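Long-range contacts in cellulosomal scaffoldin adaptor protein B (Acetivibrio cellulolyticus, PDB 4U3S), which serves as an adaptor scaffoldin of the cellulosome, represented here by its third type II cohesin domain, a module that probably binds a dockerin partner: residues 5-10 against 160-165; 39-44 against 82-87; 44-49 against 116-121; 65-70 against 110-115. One frame throughout, in Å; residues are numbered along the deposited sequence.

Interactions 1, 3 and 4 all reach one mixed sheet of the cohesin sandwich, and the last two use successive parts of strand 111-120, their centres about 21 Å apart. Interaction 2 belongs to the facing antiparallel sheet and the turn beside it. It shares T44 with interaction 3, and the two centres are about 9 Å apart, close enough for side chains of the two sheets to pack on each other. Interaction 1 meets interaction 3 through I165 CD1 and L46 CD1 (3.9 Å) and interaction 2 through M7 SD and I39 CD1 (4.0 Å). Along the chain, interaction 1 encloses the other three.

Interaction 1. Residues 5-10 against 160-165; sequences ITMNFD and IQPGEI
Two first torsions set up the junction between 5-10 and 160-165. In F9, CG is anti to the carbonyl carbon (chi1 -55°), which brings the ring down on P162, G163 and I165; in T6, OG1 is anti to the backbone N (chi1 -165°), an orientation that points the hydroxyl at I160 O. That hydroxyl donates to I160 O at 2.7 Å, arriving from above the carbonyl plane and not on a lone pair. The neighbouring backbone bond, I160 N to I5 O, is 2.9 Å long and nearly straight. Pairing of the first strand of the chain with its last, running parallel, is a feature of the cohesin jelly-roll sandwich; the touching parts here diverge by 16°. The ladder goes no further: M7 N is buried without a hydrogen-bonding partner, and P162 has no N-H to give M7 O. The proline CB instead packs 3.3 Å from M7 O, and a water offers this carbonyl and G163 N only weak, long bonds. Elsewhere on the proline ring, CD meets the terminal M7 CE, carried there by the bend in the methionine chain. Farther on, F9 replaces hydrogen bonding with ring packing. I165 CD1 stands over one face, 4.0 Å from the ring centroid, in a CH-pi contact offset toward the rim, while G163 O approaches the edge in the ring plane, 3.0 Å from F9 CE2. P162 CG comes in obliquely at F9 CZ, 3.5 Å away. Beyond the contact, I165 also packs on I20 of strand 19-27, and M7 on F130.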
loop_
_atom_site.group_PDB
_atom_site.type_symbol
_atom_site.label_atom_id
_atom_site.label_comp_id
_atom_site.label_asym_id
_atom_site.label_seq_id
_atom_site.Cartn_x
_atom_site.Cartn_y
_atom_site.Cartn_z
ATOM N N ILE A 5 2.185 20.533 -2.209
ATOM C CA ILE A 5 2.595 19.765 -1.051
ATOM C C ILE A 5 4.082 20.063 -0.870
ATOM O O ILE A 5 4.820 20.237 -1.867
ATOM C CB ILE A 5 2.315 18.254 -1.186
ATOM C CG1 ILE A 5 2.750 17.527 0.103
ATOM C CG2 ILE A 5 3.026 17.666 -2.409
ATOM C CD1 ILE A 5 2.255 16.112 0.169
ATOM N N THR A 6 4.531 20.160 0.370
ATOM C CA THR A 6 5.916 20.491 0.645
ATOM C C THR A 6 6.310 19.847 1.963
ATOM O O THR A 6 5.467 19.242 2.647
ATOM C CB THR A 6 6.119 22.023 0.678
ATOM O OG1 THR A 6 7.516 22.342 0.598
ATOM C CG2 THR A 6 5.508 22.640 1.931
ATOM N N MET A 7 7.591 19.936 2.272
ATOM C CA MET A 7 8.094 19.669 3.636
ATOM C C MET A 7 8.809 20.909 4.168
ATOM O O MET A 7 9.567 21.566 3.448
ATOM C CB MET A 7 9.079 18.503 3.636
ATOM C CG MET A 7 8.467 17.144 3.713
ATOM S SD MET A 7 9.731 15.846 3.805
ATOM C CE MET A 7 10.262 15.729 2.083
ATOM N N ASN A 8 8.559 21.212 5.430
ATOM C CA ASN A 8 9.224 22.301 6.142
ATOM C C ASN A 8 9.924 21.696 7.339
ATOM O O ASN A 8 9.326 20.890 8.051
ATOM C CB ASN A 8 8.189 23.317 6.639
ATOM C CG ASN A 8 7.358 23.896 5.513
ATOM O OD1 ASN A 8 6.125 23.945 5.587
ATOM N ND2 ASN A 8 8.022 24.297 4.451
ATOM N N PHE A 9 11.175 22.108 7.553
ATOM C CA PHE A 9 11.938 21.709 8.724
ATOM C C PHE A 9 11.837 22.794 9.788
ATOM O O PHE A 9 11.911 23.969 9.467
ATOM C CB PHE A 9 13.420 21.529 8.380
ATOM C CG PHE A 9 13.688 20.576 7.238
ATOM C CD1 PHE A 9 13.103 19.332 7.202
ATOM C CD2 PHE A 9 14.575 20.925 6.221
ATOM C CE1 PHE A 9 13.369 18.440 6.166
ATOM C CE2 PHE A 9 14.838 20.053 5.177
ATOM C CZ PHE A 9 14.236 18.804 5.149
ATOM N N ASP A 10 11.702 22.418 11.056
ATOM C CA ASP A 10 11.744 23.423 12.136
ATOM C C ASP A 10 13.138 24.029 12.249
ATOM O O ASP A 10 13.292 25.174 12.711
ATOM C CB ASP A 10 11.261 22.887 13.497
ATOM C CG ASP A 10 12.091 21.716 14.032
ATOM O OD1 ASP A 10 12.926 21.154 13.299
ATOM O OD2 ASP A 10 11.875 21.346 15.210
ATOM N N ILE A 160 6.992 20.787 -3.774
ATOM C CA ILE A 160 8.069 21.707 -3.464
ATOM C C ILE A 160 8.961 21.017 -2.453
ATOM O O ILE A 160 8.563 20.802 -1.307
ATOM C CB ILE A 160 7.555 23.055 -2.894
ATOM C CG1 ILE A 160 6.516 23.660 -3.832
ATOM C CG2 ILE A 160 8.724 23.981 -2.641
ATOM C CD1 ILE A 160 5.635 24.701 -3.177
ATOM N N GLN A 161 10.158 20.644 -2.886
ATOM C CA GLN A 161 11.111 19.963 -2.030
ATOM C C GLN A 161 11.676 20.935 -0.983
ATOM O O GLN A 161 11.842 22.136 -1.252
ATOM C CB GLN A 161 12.275 19.411 -2.864
ATOM C CG GLN A 161 11.898 18.411 -3.949
ATOM C CD GLN A 161 11.500 17.036 -3.430
ATOM O OE1 GLN A 161 11.276 16.803 -2.218
ATOM N NE2 GLN A 161 11.450 16.093 -4.349
ATOM N N PRO A 162 12.005 20.405 0.207
ATOM C CA PRO A 162 12.587 21.267 1.222
ATOM C C PRO A 162 14.034 21.618 0.875
ATOM O O PRO A 162 14.665 20.978 0.033
ATOM C CB PRO A 162 12.493 20.413 2.482
ATOM C CG PRO A 162 12.649 19.016 1.996
ATOM C CD PRO A 162 11.917 19.007 0.661
ATOM N N GLY A 163 14.546 22.652 1.512
ATOM C CA GLY A 163 15.934 22.980 1.377
ATOM C C GLY A 163 16.857 21.969 2.023
ATOM O O GLY A 163 16.438 21.116 2.818
ATOM N N GLU A 164 18.133 22.097 1.689
ATOM C CA GLU A 164 19.183 21.216 2.182
ATOM C C GLU A 164 19.344 21.354 3.700
ATOM O O GLU A 164 19.054 22.408 4.262
ATOM C CB GLU A 164 20.489 21.587 1.475
ATOM C CG GLU A 164 21.605 20.568 1.592
ATOM C CD GLU A 164 22.799 20.916 0.720
ATOM O OE1 GLU A 164 23.212 22.095 0.716
ATOM O OE2 GLU A 164 23.325 20.014 0.037
ATOM N N ILE A 165 19.794 20.284 4.348
ATOM C CA ILE A 165 20.091 20.307 5.788
ATOM C C ILE A 165 21.602 20.408 5.955
ATOM O O ILE A 165 22.344 19.727 5.244
ATOM C CB ILE A 165 19.551 19.040 6.491
ATOM C CG1 ILE A 165 18.023 19.052 6.472
ATOM C CG2 ILE A 165 20.058 18.946 7.927
ATOM C CD1 ILE A 165 17.398 17.714 6.779
HETATM O O HOH W 1 11.900 24.008 3.262
#

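Interaction 2. Residues 39-44 against 82-87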
loop_
_atom_site.group_PDB
_atom_site.type_symbol
_atom_site.label_atom_id
_atom_site.label_comp_id
_atom_site.label_asym_id
_atom_site.label_seq_id
_atom_site.Cartn_x
_atom_site.Cartn_y
_atom_site.Cartn_z
ATOM N N ILE A 39 9.537 9.173 0.896
ATOM C CA ILE A 39 10.595 10.129 1.249
ATOM C C ILE A 39 11.931 9.399 1.300
ATOM O O ILE A 39 12.019 8.313 1.880
ATOM C CB ILE A 39 10.297 10.752 2.612
ATOM C CG1 ILE A 39 9.041 11.636 2.529
ATOM C CG2 ILE A 39 11.484 11.542 3.131
ATOM C CD1 ILE A 39 8.508 12.048 3.892
ATOM N N LYS A 40 12.942 10.012 0.697
ATOM C CA LYS A 40 14.295 9.478 0.623
ATOM C C LYS A 40 15.205 10.345 1.466
ATOM O O LYS A 40 15.210 11.579 1.307
ATOM C CB LYS A 40 14.801 9.491 -0.833
ATOM C CG LYS A 40 16.181 8.862 -1.026
ATOM C CD LYS A 40 16.128 7.342 -0.843
ATOM C CE LYS A 40 17.491 6.664 -0.945
ATOM N NZ LYS A 40 18.364 6.915 0.232
ATOM N N TYR A 41 15.973 9.696 2.327
ATOM C CA TYR A 41 17.008 10.355 3.133
ATOM C C TYR A 41 18.255 9.472 3.135
ATOM O O TYR A 41 18.211 8.324 2.699
ATOM C CB TYR A 41 16.513 10.594 4.566
ATOM C CG TYR A 41 16.204 9.351 5.391
ATOM C CD1 TYR A 41 15.059 8.595 5.179
ATOM C CD2 TYR A 41 17.071 8.943 6.402
ATOM C CE1 TYR A 41 14.779 7.461 5.941
ATOM C CE2 TYR A 41 16.796 7.807 7.165
ATOM C CZ TYR A 41 15.648 7.078 6.929
ATOM O OH TYR A 41 15.372 5.951 7.680
ATOM N N ASP A 42 19.366 10.025 3.601
ATOM C CA ASP A 42 20.627 9.289 3.704
ATOM C C ASP A 42 20.723 8.713 5.108
ATOM O O ASP A 42 20.956 9.477 6.067
ATOM C CB ASP A 42 21.816 10.235 3.474
ATOM C CG ASP A 42 23.128 9.503 3.422
ATOM O OD1 ASP A 42 23.220 8.374 3.942
ATOM O OD2 ASP A 42 24.084 10.060 2.847
ATOM N N PRO A 43 20.559 7.385 5.246
ATOM C CA PRO A 43 20.513 6.781 6.585
ATOM C C PRO A 43 21.839 6.761 7.334
ATOM O O PRO A 43 21.864 6.409 8.518
ATOM C CB PRO A 43 20.034 5.349 6.306
ATOM C CG PRO A 43 20.534 5.040 4.951
ATOM C CD PRO A 43 20.556 6.358 4.188
ATOM N N THR A 44 22.927 7.110 6.659
ATOM C CA THR A 44 24.230 7.267 7.322
ATOM C C THR A 44 24.347 8.650 7.943
ATOM O O THR A 44 25.139 8.860 8.856
ATOM C CB THR A 44 25.411 7.043 6.362
ATOM O OG1 THR A 44 25.492 8.117 5.416
ATOM C CG2 THR A 44 25.275 5.700 5.633
ATOM N N HIS A 82 8.349 1.323 5.898
ATOM C CA HIS A 82 9.623 1.944 5.508
ATOM C C HIS A 82 10.675 0.909 5.134
ATOM O O HIS A 82 10.489 -0.301 5.359
ATOM C CB HIS A 82 10.175 2.798 6.648
ATOM C CG HIS A 82 9.112 3.566 7.372
ATOM N ND1 HIS A 82 8.239 4.401 6.724
ATOM C CD2 HIS A 82 8.698 3.514 8.659
ATOM C CE1 HIS A 82 7.364 4.886 7.588
ATOM N NE2 HIS A 82 7.635 4.367 8.775
ATOM N N LYS A 83 11.784 1.405 4.585
ATOM C CA LYS A 83 13.002 0.621 4.423
ATOM C C LYS A 83 14.145 1.431 4.997
ATOM O O LYS A 83 14.907 2.072 4.256
ATOM C CB LYS A 83 13.239 0.292 2.945
ATOM C CG LYS A 83 12.100 -0.512 2.364
ATOM C CD LYS A 83 12.382 -0.959 0.948
ATOM C CE LYS A 83 11.171 -1.680 0.398
ATOM N NZ LYS A 83 11.434 -2.176 -0.973
ATOM N N ILE A 84 14.254 1.441 6.325
ATOM C CA ILE A 84 15.204 2.356 6.942
ATOM C C ILE A 84 16.671 2.117 6.509
ATOM O O ILE A 84 17.445 3.065 6.418
ATOM C CB ILE A 84 15.092 2.427 8.472
ATOM C CG1 ILE A 84 15.324 1.058 9.098
ATOM C CG2 ILE A 84 13.761 3.056 8.885
ATOM C CD1 ILE A 84 15.536 1.148 10.605
ATOM N N SER A 85 17.026 0.877 6.174
ATOM C CA SER A 85 18.395 0.566 5.712
ATOM C C SER A 85 18.734 1.217 4.352
ATOM O O SER A 85 19.906 1.403 4.000
ATOM C CB SER A 85 18.599 -0.954 5.643
ATOM O OG SER A 85 17.847 -1.560 4.590
ATOM N N GLU A 86 17.695 1.540 3.604
ATOM C CA GLU A 86 17.829 2.183 2.300
ATOM C C GLU A 86 17.478 3.654 2.387
ATOM O O GLU A 86 17.418 4.342 1.352
ATOM C CB GLU A 86 16.883 1.518 1.305
ATOM C CG GLU A 86 17.121 0.036 1.122
ATOM C CD GLU A 86 16.123 -0.598 0.178
ATOM O OE1 GLU A 86 15.663 0.093 -0.756
ATOM O OE2 GLU A 86 15.795 -1.786 0.379
ATOM N N GLY A 87 17.192 4.140 3.589
ATOM C CA GLY A 87 16.750 5.518 3.763
ATOM C C GLY A 87 15.472 5.858 3.031
ATOM O O GLY A 87 15.392 6.902 2.368
#
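One face of the Y41 ring is covered by the backbone of G87: its CA sits 3.7 Å from the ring centroid, 18° off the normal and shifted toward the rim, a CH-pi contact. At the phenol end, Y41 OH lies alongside I84, 3.5 Å from CG2, and the two side chains point the same way. The ring of F118 also meets that of Y41, their planes inclined at about 55°. Y41 CG stands between its own N and carbonyl carbon (chi1 64°), which turns the ring toward G87, the residue that the Y41 N-H also binds. There Y41 N donates to G87 O at 2.9 Å. The partner segment is the 3-10 turn 84-86 leading into strand 88-95; G87 leaves it with positive phi, the place a side chain would take being filled by Y41 O and P43 CD, and P43 CB packs 3.5 Å from I84 O at the turn. K40 closes the other flank. Its chain, bent at chi2 and chi4, runs past G87 O and delivers NZ to two carbonyls, E86 O at 3.0 Å and Y41 O at 2.8 Å, one from each segment. An ammonium group held between two backbone oxygens ties the two segments together, and the positive charge close by probably eases the approach of Y41 O and G87 O, two acceptors 3.2 Å apart.

Interaction 3. Residues 44-49 against 116-121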
loop_
_atom_site.group_PDB
_atom_site.type_symbol
_atom_site.label_atom_id
_atom_site.label_comp_id
_atom_site.label_asym_id
_atom_site.label_seq_id
_atom_site.Cartn_x
_atom_site.Cartn_y
_atom_site.Cartn_z
ATOM N N THR A 44 22.927 7.110 6.659
ATOM C CA THR A 44 24.230 7.267 7.322
ATOM C C THR A 44 24.347 8.650 7.943
ATOM O O THR A 44 25.139 8.860 8.856
ATOM C CB THR A 44 25.411 7.043 6.362
ATOM O OG1 THR A 44 25.492 8.117 5.416
ATOM C CG2 THR A 44 25.275 5.700 5.633
ATOM N N VAL A 45 23.556 9.595 7.453
ATOM C CA VAL A 45 23.608 10.978 7.957
ATOM C C VAL A 45 22.463 11.269 8.918
ATOM O O VAL A 45 22.666 11.944 9.937
ATOM C CB VAL A 45 23.586 11.985 6.788
ATOM C CG1 VAL A 45 23.709 13.410 7.300
ATOM C CG2 VAL A 45 24.705 11.685 5.803
ATOM N N LEU A 46 21.266 10.745 8.623
ATOM C CA LEU A 46 20.090 11.036 9.419
ATOM C C LEU A 46 19.406 9.740 9.825
ATOM O O LEU A 46 19.298 8.826 9.022
ATOM C CB LEU A 46 19.103 11.914 8.641
ATOM C CG LEU A 46 19.574 13.274 8.142
ATOM C CD1 LEU A 46 18.461 13.967 7.380
ATOM C CD2 LEU A 46 20.075 14.158 9.274
ATOM N N GLN A 47 18.977 9.670 11.085
ATOM C CA GLN A 47 18.195 8.549 11.590
ATOM C C GLN A 47 16.762 9.013 11.758
ATOM O O GLN A 47 16.496 9.976 12.500
ATOM C CB GLN A 47 18.745 8.116 12.948
ATOM C CG GLN A 47 17.966 7.015 13.609
ATOM C CD GLN A 47 18.494 6.713 14.991
ATOM O OE1 GLN A 47 18.895 7.620 15.729
ATOM N NE2 GLN A 47 18.558 5.438 15.331
ATOM N N ALA A 48 15.835 8.318 11.101
ATOM C CA ALA A 48 14.430 8.617 11.262
ATOM C C ALA A 48 13.967 8.252 12.678
ATOM O O ALA A 48 14.258 7.150 13.150
ATOM C CB ALA A 48 13.613 7.849 10.229
ATOM N N VAL A 49 13.264 9.180 13.340
ATOM C CA VAL A 49 12.767 9.008 14.713
ATOM C C VAL A 49 11.409 9.670 14.858
ATOM O O VAL A 49 11.015 10.503 14.024
ATOM C CB VAL A 49 13.691 9.621 15.788
ATOM C CG1 VAL A 49 15.098 9.063 15.680
ATOM C CG2 VAL A 49 13.723 11.149 15.685
ATOM N N VAL A 116 7.643 13.907 10.764
ATOM C CA VAL A 116 8.650 12.876 10.985
ATOM C C VAL A 116 9.877 13.546 11.576
ATOM O O VAL A 116 10.132 14.721 11.375
ATOM C CB VAL A 116 8.971 12.036 9.706
ATOM C CG1 VAL A 116 7.680 11.462 9.130
ATOM C CG2 VAL A 116 9.642 12.838 8.633
ATOM N N GLY A 117 10.621 12.806 12.370
ATOM C CA GLY A 117 11.799 13.325 13.039
ATOM C C GLY A 117 13.044 12.775 12.368
ATOM O O GLY A 117 13.045 11.651 11.882
ATOM N N PHE A 118 14.102 13.575 12.312
ATOM C CA PHE A 118 15.407 13.108 11.849
ATOM C C PHE A 118 16.501 13.522 12.846
ATOM O O PHE A 118 16.709 14.719 13.106
ATOM C CB PHE A 118 15.732 13.672 10.478
ATOM C CG PHE A 118 14.889 13.097 9.366
ATOM C CD1 PHE A 118 15.079 11.785 8.937
ATOM C CD2 PHE A 118 13.912 13.860 8.741
ATOM C CE1 PHE A 118 14.311 11.253 7.904
ATOM C CE2 PHE A 118 13.143 13.328 7.732
ATOM C CZ PHE A 118 13.358 12.032 7.291
ATOM N N LYS A 119 17.194 12.541 13.410
ATOM C CA LYS A 119 18.305 12.820 14.312
ATOM C C LYS A 119 19.584 12.751 13.509
ATOM O O LYS A 119 19.804 11.812 12.748
ATOM C CB LYS A 119 18.346 11.822 15.462
ATOM C CG LYS A 119 19.524 12.061 16.375
ATOM C CD LYS A 119 19.736 10.928 17.346
ATOM C CE LYS A 119 18.784 11.017 18.516
ATOM N NZ LYS A 119 19.276 10.134 19.600
ATOM N N ALA A 120 20.417 13.771 13.644
ATOM C CA ALA A 120 21.678 13.811 12.924
ATOM C C ALA A 120 22.681 12.802 13.477
ATOM O O ALA A 120 22.922 12.743 14.682
ATOM C CB ALA A 120 22.257 15.216 12.953
ATOM N N LEU A 121 23.229 11.986 12.586
ATOM C CA LEU A 121 24.284 11.031 12.919
ATOM C C LEU A 121 25.621 11.626 12.560
ATOM O O LEU A 121 26.606 11.374 13.238
ATOM C CB LEU A 121 24.109 9.734 12.128
ATOM C CG LEU A 121 22.742 9.065 12.287
ATOM C CD1 LEU A 121 22.640 7.854 11.372
ATOM C CD2 LEU A 121 22.504 8.678 13.742
#
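Strands 46-49 and 116-120 run antiparallel, their axes 4.4 Å apart at an angle of 145°, with Q47-K119 and V49-G117 as hydrogen-bonded pairs and L46-A120 and A48-F118 as non-hydrogen-bonded ones. On the face of L46, A48, F118 and A120, chi1 of F118 (-70°) sets its ring against L46 and A48: CD1 packs 4.0 Å from L46 CB, while CE1 approaches A48 CB; the leucine and phenylalanine side chains cross at about a right angle. The other face carries Q47 and K119, partly exposed and side by side, with OE1 of the glutamine 3.8 Å from the aliphatic CD of the lysine, beside the buried V49, which packs on I19 of strand 19-27. L121 closes the far end, CD2 lying 3.9 Å from Q47 CB. Beneath these side chains, Q47 and K119 exchange two backbone bonds of 2.8 Å, from Q47 N to K119 O and from K119 N to Q47 O, and past the strand ends L121 N prolongs the ladder to V45 O at 2.7 Å. At V49 the pairing deteriorates: V49 N still donates to G117 O, from well above the carbonyl plane, but the return bond from G117 N is bent and weak. The face of L46, A48, F118 and A120 is turned to the opposing sheet, where A48 and F118 meet L89 of strand 88-95, as in the two-sheet cohesin jelly roll.

Interaction 4. Residues 65-70 against 110-115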
loop_
_atom_site.group_PDB
_atom_site.type_symbol
_atom_site.label_atom_id
_atom_site.label_comp_id
_atom_site.label_asym_id
_atom_site.label_seq_id
_atom_site.Cartn_x
_atom_site.Cartn_y
_atom_site.Cartn_z
ATOM N N SER A 65 0.778 12.839 13.624
ATOM C CA SER A 65 -0.298 13.563 12.972
ATOM C C SER A 65 -0.079 15.064 12.935
ATOM O O SER A 65 0.581 15.654 13.792
ATOM C CB SER A 65 -1.629 13.260 13.643
ATOM O OG SER A 65 -1.942 11.883 13.520
ATOM N N GLY A 66 -0.567 15.649 11.844
ATOM C CA GLY A 66 -0.634 17.104 11.673
ATOM C C GLY A 66 -1.990 17.644 12.090
ATOM O O GLY A 66 -2.717 16.995 12.834
ATOM N N GLU A 67 -2.343 18.826 11.589
ATOM C CA GLU A 67 -3.635 19.438 11.919
ATOM C C GLU A 67 -4.800 18.846 11.110
ATOM O O GLU A 67 -5.957 18.910 11.543
ATOM C CB GLU A 67 -3.586 20.958 11.787
ATOM C CG GLU A 67 -3.408 21.521 10.418
ATOM C CD GLU A 67 -2.811 22.919 10.478
ATOM O OE1 GLU A 67 -3.285 23.750 11.291
ATOM O OE2 GLU A 67 -1.849 23.181 9.748
ATOM N N LEU A 68 -4.504 18.293 9.938
ATOM C CA LEU A 68 -5.532 17.642 9.125
ATOM C C LEU A 68 -5.596 16.131 9.377
ATOM O O LEU A 68 -4.662 15.540 9.892
ATOM C CB LEU A 68 -5.277 17.917 7.652
ATOM C CG LEU A 68 -5.073 19.372 7.243
ATOM C CD1 LEU A 68 -5.017 19.413 5.726
ATOM C CD2 LEU A 68 -6.104 20.334 7.820
ATOM N N LEU A 69 -6.720 15.527 9.001
ATOM C CA LEU A 69 -6.955 14.072 9.088
ATOM C C LEU A 69 -7.060 13.571 10.521
ATOM O O LEU A 69 -6.765 12.405 10.782
ATOM C CB LEU A 69 -5.924 13.266 8.291
ATOM C CG LEU A 69 -5.692 13.698 6.852
ATOM C CD1 LEU A 69 -4.549 12.957 6.174
ATOM C CD2 LEU A 69 -6.955 13.579 5.983
ATOM N N VAL A 70 -7.509 14.427 11.425
ATOM C CA VAL A 70 -7.643 14.026 12.832
ATOM C C VAL A 70 -9.088 14.031 13.336
ATOM O O VAL A 70 -9.343 13.790 14.518
ATOM C CB VAL A 70 -6.697 14.841 13.738
ATOM C CG1 VAL A 70 -5.247 14.485 13.401
ATOM C CG2 VAL A 70 -6.969 16.333 13.644
ATOM N N THR A 110 -5.923 22.792 3.563
ATOM C CA THR A 110 -4.671 23.453 3.790
ATOM C C THR A 110 -4.267 23.167 5.220
ATOM O O THR A 110 -5.070 23.342 6.151
ATOM C CB THR A 110 -4.802 24.997 3.596
ATOM O OG1 THR A 110 -5.112 25.293 2.233
ATOM C CG2 THR A 110 -3.516 25.713 4.001
ATOM N N GLY A 111 -3.023 22.750 5.404
ATOM C CA GLY A 111 -2.465 22.504 6.726
ATOM C C GLY A 111 -1.455 21.384 6.745
ATOM O O GLY A 111 -1.158 20.757 5.728
ATOM N N THR A 112 -0.917 21.139 7.928
ATOM C CA THR A 112 0.057 20.058 8.102
ATOM C C THR A 112 -0.636 18.713 8.132
ATOM O O THR A 112 -1.751 18.593 8.619
ATOM C CB THR A 112 0.870 20.258 9.373
ATOM O OG1 THR A 112 0.006 20.150 10.503
ATOM C CG2 THR A 112 1.555 21.623 9.396
ATOM N N VAL A 113 0.039 17.698 7.596
ATOM C CA VAL A 113 -0.556 16.363 7.495
ATOM C C VAL A 113 0.249 15.269 8.166
ATOM O O VAL A 113 -0.283 14.198 8.487
ATOM C CB VAL A 113 -0.872 15.952 6.066
ATOM C CG1 VAL A 113 -1.844 16.938 5.444
ATOM C CG2 VAL A 113 0.384 15.738 5.218
ATOM N N ALA A 114 1.535 15.522 8.354
ATOM C CA ALA A 114 2.396 14.550 8.996
ATOM C C ALA A 114 3.649 15.221 9.502
ATOM O O ALA A 114 4.104 16.242 8.954
ATOM C CB ALA A 114 2.775 13.466 8.020
ATOM N N VAL A 115 4.229 14.621 10.532
ATOM C CA VAL A 115 5.531 15.048 11.035
ATOM C C VAL A 115 6.403 13.802 11.224
ATOM O O VAL A 115 5.954 12.773 11.734
ATOM C CB VAL A 115 5.452 15.855 12.358
ATOM C CG1 VAL A 115 6.771 16.560 12.624
ATOM C CG2 VAL A 115 4.340 16.897 12.308
HETATM O O HOH W 2 -2.380 14.215 10.174
#
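E67 lays its extended side chain across T112 at about a right angle, CG passing 3.5 Å from T112 N. Its CG stands between the backbone N and the carbonyl carbon (chi1 67°), and from there OE2 takes up T112 N at 2.9 Å on its anti lone pair. The threonine returns the grip: E67 N donates to T112 OG1, also 2.9 Å, so each residue uses its side chain to bind the other's backbone N-H. A third bond, from L68 N to T112 O (3.1 Å), is nearly straight and follows the axis of the carbonyl. The paired strand is irregular here. V113 and A114 both face V24 of strand 19-27, a classic beta bulge in this sheet of the cohesin sandwich, and 66-70 runs beside it as a loop. Water completes the join on that side, accepting from G66 N and donating to V113 O and L68 O, both at 2.7 Å. The L68 side chain points toward 110-115: L68 CD1 packs 4.0 Å from V113 CG1, and CD2 lies 3.6 Å from T110 O. With G111 lacking a side chain, E67 CG and L68 CD2 come in close at this position, while L68 also rests on I26 of strand 19-27.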